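Local coordinates for protein MmeI (PDB 5HR4) that is a Type IIL restriction-modification enzyme that binds DNA and probably transfers a methyl group from S-adenosyl-L-methionine to the N6 of a target adenine, at residues Leu193-Phe198 and Lys260-Pro265; Glu200-Phe205 and Thr429-Asn434; Ile372-Leu377 and Val424-Thr429. All blocks are in the same frame, centred on the assembly; numbering follows the deposited sequence.

Contact 1: residues Leu193-Phe198 and Lys260-Pro265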
loop_
_atom_site.group_PDB
_atom_site.type_symbol
_atom_site.label_atom_id
_atom_site.label_comp_id
_atom_site.label_asym_id
_atom_site.label_seq_id
_atom_site.Cartn_x
_atom_site.Cartn_y
_atom_site.Cartn_z
ATOM N N LEU A 193 -1.042 -30.863 -2.159
ATOM C CA LEU A 193 -0.871 -31.267 -0.763
ATOM C C LEU A 193 -1.765 -30.463 0.166
ATOM O O LEU A 193 -2.318 -30.993 1.138
ATOM C CB LEU A 193 0.580 -31.096 -0.339
ATOM C CG LEU A 193 1.516 -31.969 -1.150
ATOM C CD1 LEU A 193 2.928 -31.464 -0.924
ATOM C CD2 LEU A 193 1.371 -33.395 -0.697
ATOM N N LEU A 194 -1.893 -29.167 -0.101
ATOM C CA LEU A 194 -2.723 -28.333 0.749
ATOM C C LEU A 194 -4.153 -28.842 0.758
ATOM O O LEU A 194 -4.790 -28.930 1.816
ATOM C CB LEU A 194 -2.669 -26.897 0.255
ATOM C CG LEU A 194 -3.461 -25.915 1.091
ATOM C CD1 LEU A 194 -2.924 -25.905 2.513
ATOM C CD2 LEU A 194 -3.358 -24.552 0.435
ATOM N N PHE A 195 -4.667 -29.196 -0.414
ATOM C CA PHE A 195 -6.016 -29.742 -0.477
ATOM C C PHE A 195 -6.100 -31.044 0.301
ATOM O O PHE A 195 -7.077 -31.290 1.010
ATOM C CB PHE A 195 -6.432 -29.946 -1.929
ATOM C CG PHE A 195 -7.735 -30.666 -2.087
ATOM C CD1 PHE A 195 -7.787 -32.047 -2.057
ATOM C CD2 PHE A 195 -8.904 -29.960 -2.285
ATOM C CE1 PHE A 195 -8.968 -32.709 -2.197
ATOM C CE2 PHE A 195 -10.102 -30.619 -2.435
ATOM C CZ PHE A 195 -10.138 -31.999 -2.392
ATOM N N CYS A 196 -5.086 -31.889 0.195
ATOM C CA CYS A 196 -5.132 -33.129 0.958
ATOM C C CYS A 196 -5.128 -32.851 2.461
ATOM O O CYS A 196 -5.842 -33.522 3.216
ATOM C CB CYS A 196 -3.979 -34.045 0.551
ATOM S SG CYS A 196 -4.195 -34.741 -1.104
ATOM N N LEU A 197 -4.344 -31.864 2.917
ATOM C CA LEU A 197 -4.314 -31.591 4.350
ATOM C C LEU A 197 -5.674 -31.116 4.835
ATOM O O LEU A 197 -6.157 -31.556 5.881
ATOM C CB LEU A 197 -3.228 -30.569 4.680
ATOM C CG LEU A 197 -1.815 -31.093 4.443
ATOM C CD1 LEU A 197 -0.842 -29.958 4.462
ATOM C CD2 LEU A 197 -1.452 -32.121 5.492
ATOM N N PHE A 198 -6.330 -30.258 4.057
ATOM C CA PHE A 198 -7.677 -29.825 4.402
ATOM C C PHE A 198 -8.673 -30.984 4.332
ATOM O O PHE A 198 -9.597 -31.072 5.155
ATOM C CB PHE A 198 -8.095 -28.688 3.471
ATOM C CG PHE A 198 -9.530 -28.280 3.612
ATOM C CD1 PHE A 198 -9.919 -27.407 4.622
ATOM C CD2 PHE A 198 -10.498 -28.768 2.735
ATOM C CE1 PHE A 198 -11.253 -27.002 4.752
ATOM C CE2 PHE A 198 -11.823 -28.377 2.853
ATOM C CZ PHE A 198 -12.207 -27.490 3.871
ATOM N N LYS A 260 -9.750 -29.119 -12.513
ATOM C CA LYS A 260 -8.452 -28.607 -12.972
ATOM C C LYS A 260 -7.312 -28.870 -11.985
ATOM O O LYS A 260 -6.139 -28.793 -12.360
ATOM C CB LYS A 260 -8.573 -27.100 -13.233
ATOM C CG LYS A 260 -7.461 -26.485 -14.083
ATOM C CD LYS A 260 -7.563 -24.963 -14.054
ATOM C CE LYS A 260 -6.280 -24.314 -14.553
ATOM N NZ LYS A 260 -6.286 -22.831 -14.389
ATOM N N LEU A 261 -7.628 -29.185 -10.737
ATOM C CA LEU A 261 -6.607 -29.355 -9.714
ATOM C C LEU A 261 -5.872 -30.669 -9.850
ATOM O O LEU A 261 -4.705 -30.738 -9.470
ATOM C CB LEU A 261 -7.232 -29.248 -8.316
ATOM C CG LEU A 261 -6.418 -29.588 -7.054
ATOM C CD1 LEU A 261 -5.181 -28.719 -6.927
ATOM C CD2 LEU A 261 -7.276 -29.462 -5.802
ATOM N N PHE A 262 -6.494 -31.719 -10.391
ATOM C CA PHE A 262 -5.838 -33.027 -10.395
ATOM C C PHE A 262 -5.621 -33.607 -11.794
ATOM O O PHE A 262 -5.188 -34.772 -11.922
ATOM C CB PHE A 262 -6.621 -34.000 -9.506
ATOM C CG PHE A 262 -6.360 -33.788 -8.047
ATOM C CD1 PHE A 262 -5.200 -34.276 -7.467
ATOM C CD2 PHE A 262 -7.236 -33.038 -7.267
ATOM C CE1 PHE A 262 -4.924 -34.051 -6.112
ATOM C CE2 PHE A 262 -6.964 -32.805 -5.917
ATOM C CZ PHE A 262 -5.800 -33.312 -5.340
ATOM N N GLU A 263 -5.865 -32.815 -12.843
ATOM C CA GLU A 263 -5.899 -33.371 -14.185
ATOM C C GLU A 263 -4.508 -33.596 -14.749
ATOM O O GLU A 263 -4.318 -34.516 -15.552
ATOM C CB GLU A 263 -6.705 -32.459 -15.102
ATOM C CG GLU A 263 -6.033 -31.186 -15.526
ATOM C CD GLU A 263 -6.931 -30.402 -16.473
ATOM O OE1 GLU A 263 -7.983 -30.966 -16.859
ATOM O OE2 GLU A 263 -6.604 -29.240 -16.824
ATOM N N GLU A 264 -3.516 -32.789 -14.330
ATOM C CA GLU A 264 -2.221 -32.864 -14.984
ATOM C C GLU A 264 -1.321 -33.870 -14.283
ATOM O O GLU A 264 -1.117 -33.771 -13.072
ATOM C CB GLU A 264 -1.539 -31.512 -15.002
ATOM C CG GLU A 264 -0.196 -31.557 -15.680
ATOM C CD GLU A 264 0.547 -30.239 -15.609
ATOM O OE1 GLU A 264 0.043 -29.320 -14.925
ATOM O OE2 GLU A 264 1.633 -30.123 -16.236
ATOM N N PRO A 265 -0.757 -34.838 -15.000
ATOM C CA PRO A 265 0.275 -35.682 -14.393
ATOM C C PRO A 265 1.521 -34.850 -14.102
ATOM O O PRO A 265 1.860 -33.923 -14.843
ATOM C CB PRO A 265 0.531 -36.749 -15.468
ATOM C CG PRO A 265 0.305 -36.006 -16.743
ATOM C CD PRO A 265 -0.885 -35.096 -16.450
#
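Phe195 meets Phe262 and Leu261 inside the all-helical spacer region of MmeI, where helix 183-200 packs against Leu261 and Phe262 of the short, weakly bonded helix 259-262. The two aromatic rings form an offset edge-to-face pair: the rim of Phe262 points at one face of Phe195, with centroids 5.7 Å apart and planes at 74°. It is the CE2-CZ side of the Phe262 ring that arrives, and Phe262 CE2 lies 4.0 Å from Phe195 CD1.

The second interaction is a methyl against the ring, coming in obliquely, neither squarely over the face nor at the edge. Leu261 brings this single methyl to the same ring, its CD2 standing 3.9 Å from Phe195 CD2 and about as far from CG, while the root of the side chain is met too, with Phe195 CB 4.0 Å from that methyl. With CG of Phe195 swung opposite its own backbone N (chi1 173°), the ring reaches out from the helix and bridges to the other segment; the nearest CA atoms, of Phe195 and Leu261, are 9.3 Å apart. Ile257 also packs on Phe195 and Leu236 on Phe262, which extends the buried apolar cluster. The bound calcium ion is about 13 Å from the Phe195 side chain and takes no part in the packing.

Polar bonds to the second segment come from Arg192 on the longer helix: NE bonds to Leu261 O and NH2 to Glu264 O.

Contact 2: residues Glu200-Phe205 and Thr429-Asn434. With CA (calcium ion), chain G.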
loop_
_atom_site.group_PDB
_atom_site.type_symbol
_atom_site.label_atom_id
_atom_site.label_comp_id
_atom_site.label_asym_id
_atom_site.label_seq_id
_atom_site.Cartn_x
_atom_site.Cartn_y
_atom_site.Cartn_z
ATOM N N GLU A 200 -8.455 -34.356 4.753
ATOM C CA GLU A 200 -8.535 -35.418 5.753
ATOM C C GLU A 200 -9.113 -34.916 7.074
ATOM O O GLU A 200 -9.592 -35.728 7.877
ATOM C CB GLU A 200 -7.170 -36.061 5.986
ATOM C CG GLU A 200 -6.111 -35.157 6.574
ATOM C CD GLU A 200 -4.778 -35.896 6.718
ATOM O OE1 GLU A 200 -4.827 -37.152 6.695
ATOM O OE2 GLU A 200 -3.703 -35.241 6.856
ATOM N N ASP A 201 -9.097 -33.602 7.296
ATOM C CA ASP A 201 -9.606 -32.977 8.507
ATOM C C ASP A 201 -11.057 -32.545 8.363
ATOM O O ASP A 201 -11.620 -31.928 9.276
ATOM C CB ASP A 201 -8.733 -31.778 8.868
ATOM C CG ASP A 201 -7.444 -32.190 9.486
ATOM O OD1 ASP A 201 -7.370 -33.386 9.864
ATOM O OD2 ASP A 201 -6.530 -31.336 9.601
ATOM N N THR A 202 -11.652 -32.833 7.232
ATOM C CA THR A 202 -13.058 -32.633 6.977
ATOM C C THR A 202 -13.594 -33.990 6.520
ATOM O O THR A 202 -12.930 -35.029 6.676
ATOM C CB THR A 202 -13.226 -31.497 5.964
ATOM O OG1 THR A 202 -12.580 -30.319 6.486
ATOM C CG2 THR A 202 -14.692 -31.190 5.746
ATOM N N THR A 203 -14.781 -33.996 5.950
ATOM C CA THR A 203 -15.394 -35.240 5.534
ATOM C C THR A 203 -15.124 -35.568 4.073
ATOM O O THR A 203 -15.808 -36.427 3.510
ATOM C CB THR A 203 -16.888 -35.165 5.797
ATOM O OG1 THR A 203 -17.386 -33.947 5.224
ATOM C CG2 THR A 203 -17.122 -35.149 7.303
ATOM N N ILE A 204 -14.150 -34.905 3.451
ATOM C CA ILE A 204 -13.851 -35.186 2.052
ATOM C C ILE A 204 -13.151 -36.532 1.922
ATOM O O ILE A 204 -13.597 -37.410 1.175
ATOM C CB ILE A 204 -13.015 -34.057 1.433
ATOM C CG1 ILE A 204 -13.806 -32.754 1.464
ATOM C CG2 ILE A 204 -12.682 -34.428 0.006
ATOM C CD1 ILE A 204 -13.086 -31.596 0.846
ATOM N N PHE A 205 -12.026 -36.696 2.616
ATOM C CA PHE A 205 -11.505 -38.014 2.948
ATOM C C PHE A 205 -12.061 -38.432 4.306
ATOM O O PHE A 205 -12.424 -37.589 5.129
ATOM C CB PHE A 205 -9.972 -38.036 3.041
ATOM C CG PHE A 205 -9.245 -37.509 1.834
ATOM C CD1 PHE A 205 -9.892 -37.252 0.644
ATOM C CD2 PHE A 205 -7.873 -37.302 1.898
ATOM C CE1 PHE A 205 -9.193 -36.773 -0.458
ATOM C CE2 PHE A 205 -7.169 -36.834 0.799
ATOM C CZ PHE A 205 -7.831 -36.571 -0.380
ATOM N N THR A 429 -12.888 -22.812 0.571
ATOM C CA THR A 429 -13.968 -21.991 1.098
ATOM C C THR A 429 -15.321 -22.548 0.674
ATOM O O THR A 429 -16.249 -22.631 1.490
ATOM C CB THR A 429 -13.818 -20.534 0.659
ATOM O OG1 THR A 429 -12.438 -20.140 0.745
ATOM C CG2 THR A 429 -14.618 -19.656 1.586
ATOM N N ASP A 430 -15.441 -22.960 -0.587
ATOM C CA ASP A 430 -16.645 -23.654 -1.033
ATOM C C ASP A 430 -16.994 -24.786 -0.086
ATOM O O ASP A 430 -18.097 -24.826 0.471
ATOM C CB ASP A 430 -16.452 -24.197 -2.450
ATOM C CG ASP A 430 -17.664 -24.971 -2.947
ATOM O OD1 ASP A 430 -18.679 -24.316 -3.273
ATOM O OD2 ASP A 430 -17.603 -26.224 -3.029
ATOM N N HIS A 431 -16.051 -25.707 0.142
ATOM C CA HIS A 431 -16.367 -26.827 1.022
ATOM C C HIS A 431 -16.662 -26.371 2.442
ATOM O O HIS A 431 -17.557 -26.919 3.093
ATOM C CB HIS A 431 -15.242 -27.829 1.069
ATOM C CG HIS A 431 -15.620 -29.085 1.772
ATOM N ND1 HIS A 431 -16.660 -29.884 1.340
ATOM C CD2 HIS A 431 -15.103 -29.693 2.865
ATOM C CE1 HIS A 431 -16.764 -30.933 2.134
ATOM N NE2 HIS A 431 -15.837 -30.838 3.072
ATOM N N GLN A 432 -15.892 -25.407 2.960
ATOM C CA GLN A 432 -16.183 -24.884 4.290
ATOM C C GLN A 432 -17.622 -24.393 4.385
ATOM O O GLN A 432 -18.319 -24.690 5.359
ATOM C CB GLN A 432 -15.211 -23.764 4.650
ATOM C CG GLN A 432 -13.994 -24.258 5.418
ATOM C CD GLN A 432 -12.948 -23.192 5.560
ATOM O OE1 GLN A 432 -12.943 -22.221 4.802
ATOM N NE2 GLN A 432 -12.060 -23.348 6.547
ATOM N N MET A 433 -18.097 -23.683 3.357
ATOM C CA MET A 433 -19.471 -23.203 3.363
ATOM C C MET A 433 -20.465 -24.337 3.146
ATOM O O MET A 433 -21.527 -24.367 3.788
ATOM C CB MET A 433 -19.653 -22.113 2.311
ATOM C CG MET A 433 -18.830 -20.878 2.595
ATOM S SD MET A 433 -19.019 -20.253 4.291
ATOM C CE MET A 433 -20.768 -19.961 4.339
ATOM N N ASN A 434 -20.158 -25.277 2.248
ATOM C CA ASN A 434 -21.060 -26.412 2.079
ATOM C C ASN A 434 -21.261 -27.136 3.402
ATOM O O ASN A 434 -22.381 -27.560 3.719
ATOM C CB ASN A 434 -20.540 -27.375 1.000
ATOM C CG ASN A 434 -20.354 -26.694 -0.339
ATOM O OD1 ASN A 434 -21.046 -25.732 -0.656
ATOM N ND2 ASN A 434 -19.387 -27.166 -1.122
HETATM CA CA CA G . -5.058 -33.050 10.508
HETATM O O HOH W 1 -4.921 -35.423 10.136
#
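His431 of helix 416-440 presses its imidazole against Ile204 and Thr202 of the loop after helix 183-200, and it contributes more buried surface than any other residue here. Its CG lies anti to the backbone N (chi1 -170°), which sends the ring out from the helix to the loop. Ile204 lies over one ring face in a CH-pi contact: its CG1 is 3.5 Å from the His431 ring centroid and 25° off the ring normal. The terminal methyl continues across the same ring, with Ile204 CD1 3.4 Å from His431 CD2.

Thr202 comes in at the ring edge, its CB in the imidazole plane and 4.0 Å from His431 NE2. Thr203 OG1 stands at the same edge and is hydrogen-bonded to the Tyr444 hydroxyl.

Just before Thr202, Asp201 grips a calcium ion with both carboxylate oxygens, OD1 and OD2 each 2.4 Å from the metal; Gln158, Cys283, Leu285 and a water complete the site. The loop thus carries a metal ligand on one residue and packing against the histidine ring on Thr202 and Ile204. Between the two segments the joint probably rests on van der Waals and CH-pi contact round a flat ring, with the polar tie of Thr203 to Tyr444 beside it.

Contact 3: residues Ile372-Leu377 and Val424-Thr429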
loop_
_atom_site.group_PDB
_atom_site.type_symbol
_atom_site.label_atom_id
_atom_site.label_comp_id
_atom_site.label_asym_id
_atom_site.label_seq_id
_atom_site.Cartn_x
_atom_site.Cartn_y
_atom_site.Cartn_z
ATOM N N ILE A 372 -13.054 -13.997 0.658
ATOM C CA ILE A 372 -13.983 -13.285 1.536
ATOM C C ILE A 372 -15.293 -12.986 0.819
ATOM O O ILE A 372 -16.374 -13.146 1.400
ATOM C CB ILE A 372 -13.354 -11.989 2.081
ATOM C CG1 ILE A 372 -12.113 -12.317 2.883
ATOM C CG2 ILE A 372 -14.347 -11.273 3.007
ATOM C CD1 ILE A 372 -12.466 -13.188 4.063
ATOM N N THR A 373 -15.229 -12.525 -0.438
ATOM C CA THR A 373 -16.461 -12.178 -1.140
ATOM C C THR A 373 -17.343 -13.401 -1.312
ATOM O O THR A 373 -18.543 -13.374 -1.009
ATOM C CB THR A 373 -16.176 -11.562 -2.508
ATOM O OG1 THR A 373 -15.486 -10.313 -2.358
ATOM C CG2 THR A 373 -17.492 -11.341 -3.248
ATOM N N TYR A 374 -16.757 -14.497 -1.781
ATOM C CA TYR A 374 -17.534 -15.712 -1.986
ATOM C C TYR A 374 -18.111 -16.222 -0.675
ATOM O O TYR A 374 -19.199 -16.805 -0.665
ATOM C CB TYR A 374 -16.656 -16.774 -2.676
ATOM C CG TYR A 374 -17.293 -18.128 -2.835
ATOM C CD1 TYR A 374 -18.392 -18.309 -3.668
ATOM C CD2 TYR A 374 -16.790 -19.237 -2.165
ATOM C CE1 TYR A 374 -18.998 -19.550 -3.807
ATOM C CE2 TYR A 374 -17.374 -20.483 -2.308
ATOM C CZ TYR A 374 -18.483 -20.626 -3.127
ATOM O OH TYR A 374 -19.074 -21.857 -3.273
ATOM N N ARG A 375 -17.422 -16.001 0.446
ATOM C CA ARG A 375 -17.945 -16.498 1.715
ATOM C C ARG A 375 -19.139 -15.664 2.172
ATOM O O ARG A 375 -20.153 -16.205 2.625
ATOM C CB ARG A 375 -16.844 -16.511 2.776
ATOM C CG ARG A 375 -17.378 -16.392 4.181
ATOM C CD ARG A 375 -16.401 -16.887 5.223
ATOM N NE ARG A 375 -15.368 -15.910 5.560
ATOM C CZ ARG A 375 -15.609 -14.726 6.111
ATOM N NH1 ARG A 375 -16.860 -14.368 6.360
ATOM N NH2 ARG A 375 -14.609 -13.898 6.408
ATOM N N GLU A 376 -19.041 -14.343 2.047
ATOM C CA GLU A 376 -20.179 -13.487 2.348
ATOM C C GLU A 376 -21.376 -13.827 1.468
ATOM O O GLU A 376 -22.526 -13.860 1.935
ATOM C CB GLU A 376 -19.767 -12.028 2.184
ATOM C CG GLU A 376 -18.700 -11.647 3.187
ATOM C CD GLU A 376 -19.158 -11.943 4.599
ATOM O OE1 GLU A 376 -20.239 -11.442 4.975
ATOM O OE2 GLU A 376 -18.473 -12.698 5.320
ATOM N N LEU A 377 -21.131 -14.089 0.192
ATOM C CA LEU A 377 -22.234 -14.463 -0.674
ATOM C C LEU A 377 -22.838 -15.778 -0.235
ATOM O O LEU A 377 -24.065 -15.914 -0.165
ATOM C CB LEU A 377 -21.764 -14.528 -2.119
ATOM C CG LEU A 377 -22.235 -13.304 -2.884
ATOM C CD1 LEU A 377 -21.662 -12.052 -2.264
ATOM C CD2 LEU A 377 -21.801 -13.449 -4.312
ATOM N N VAL A 424 -7.253 -22.945 -5.248
ATOM C CA VAL A 424 -7.595 -23.886 -4.179
ATOM C C VAL A 424 -8.273 -23.162 -3.032
ATOM O O VAL A 424 -9.167 -23.712 -2.373
ATOM C CB VAL A 424 -6.355 -24.649 -3.697
ATOM C CG1 VAL A 424 -6.638 -25.328 -2.380
ATOM C CG2 VAL A 424 -5.961 -25.688 -4.722
ATOM N N ALA A 425 -7.890 -21.915 -2.785
ATOM C CA ALA A 425 -8.546 -21.155 -1.732
ATOM C C ALA A 425 -10.053 -21.086 -1.960
ATOM O O ALA A 425 -10.840 -21.213 -1.013
ATOM C CB ALA A 425 -7.941 -19.755 -1.644
ATOM N N LEU A 426 -10.475 -20.911 -3.212
ATOM C CA LEU A 426 -11.900 -20.834 -3.497
ATOM C C LEU A 426 -12.585 -22.177 -3.292
ATOM O O LEU A 426 -13.731 -22.224 -2.849
ATOM C CB LEU A 426 -12.125 -20.310 -4.913
ATOM C CG LEU A 426 -12.133 -18.783 -4.941
ATOM C CD1 LEU A 426 -11.888 -18.255 -6.314
ATOM C CD2 LEU A 426 -13.485 -18.293 -4.452
ATOM N N TRP A 427 -11.919 -23.287 -3.593
ATOM C CA TRP A 427 -12.593 -24.571 -3.396
ATOM C C TRP A 427 -12.697 -24.940 -1.919
ATOM O O TRP A 427 -13.723 -25.477 -1.485
ATOM C CB TRP A 427 -11.878 -25.677 -4.150
ATOM C CG TRP A 427 -12.185 -25.735 -5.611
ATOM C CD1 TRP A 427 -13.421 -25.765 -6.207
ATOM C CD2 TRP A 427 -11.225 -25.825 -6.667
ATOM N NE1 TRP A 427 -13.279 -25.846 -7.575
ATOM C CE2 TRP A 427 -11.939 -25.890 -7.878
ATOM C CE3 TRP A 427 -9.819 -25.851 -6.702
ATOM C CZ2 TRP A 427 -11.297 -25.981 -9.104
ATOM C CZ3 TRP A 427 -9.192 -25.938 -7.909
ATOM C CH2 TRP A 427 -9.925 -25.996 -9.098
ATOM N N LEU A 428 -11.643 -24.686 -1.137
ATOM C CA LEU A 428 -11.716 -24.942 0.301
ATOM C C LEU A 428 -12.798 -24.085 0.955
ATOM O O LEU A 428 -13.568 -24.574 1.795
ATOM C CB LEU A 428 -10.361 -24.679 0.964
ATOM C CG LEU A 428 -9.089 -25.290 0.358
ATOM C CD1 LEU A 428 -7.851 -24.952 1.207
ATOM C CD2 LEU A 428 -9.228 -26.800 0.125
ATOM N N THR A 429 -12.888 -22.812 0.571
ATOM C CA THR A 429 -13.968 -21.991 1.098
ATOM C C THR A 429 -15.321 -22.548 0.674
ATOM O O THR A 429 -16.249 -22.631 1.490
ATOM C CB THR A 429 -13.818 -20.534 0.659
ATOM O OG1 THR A 429 -12.438 -20.140 0.745
ATOM C CG2 THR A 429 -14.618 -19.656 1.586
#
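Tyr374 lays the base of its side chain against the Leu426 isobutyl group: its CB is 3.9 Å from Leu426 CD2, and that methyl also lies within reach of ring atoms CG and CD2. The two side chains belong to neighbouring helices of the Rossmann-like methyltransferase fold, 368-388 and 416-440. They run nearly parallel, crossing at -21° with segment axes 9.9 Å apart, as in the helices that follow adjacent parallel strands, here 359-361 and 409-413, of such a fold.

Farther out, the edge of the tyrosine ring passes the backbone of the second helix, with Tyr374 CE2 4.2 Å from Thr429 C. Phe409 meets the ring at a steep angle of about 80°, tying it to the strand beneath. The hydroxyl is hydrogen-bonded to Asp430 OD1 and to Arg378 NH1, two bonds that satisfy the polar end of a buried ring.

The other meeting point is small. Thr429 turns CG2 opposite its backbone N (chi1 of OG1 -41°), which aims the methyl at Arg375 CB, 4.0 Å away. Only the first carbon of that arginine is used; its chain bends at chi3 and the guanidinium makes salt bridges with Glu376 and with Glu318 on helix 318-340.

That rotation also directs the Thr429 hydroxyl back into its own helix, where OG1 donates to Ala425 O at 2.6 Å, approaching from the face of that carbonyl opposite to the one reached by Thr429 N.

Contacts 1 and 3 are buried, whereas contact 2 is only partly so and sits at a loop beside the calcium site. Contacts 2 and 3 share helix 416-440, with Thr429 common to both, and are joined again through the next residue of that helix. Contact 1 stays within the spacer yet leans on the same helix: Phe198 packs on Leu428 and His431, and Leu261 on Val424. Contact 2 alone pairs a spacer segment with a methyltransferase one. The chemistry shifts accordingly, from an aromatic pair in contact 1, through imidazole with aliphatic groups in contact 2, to helix packing edged by charged groups in contact 3.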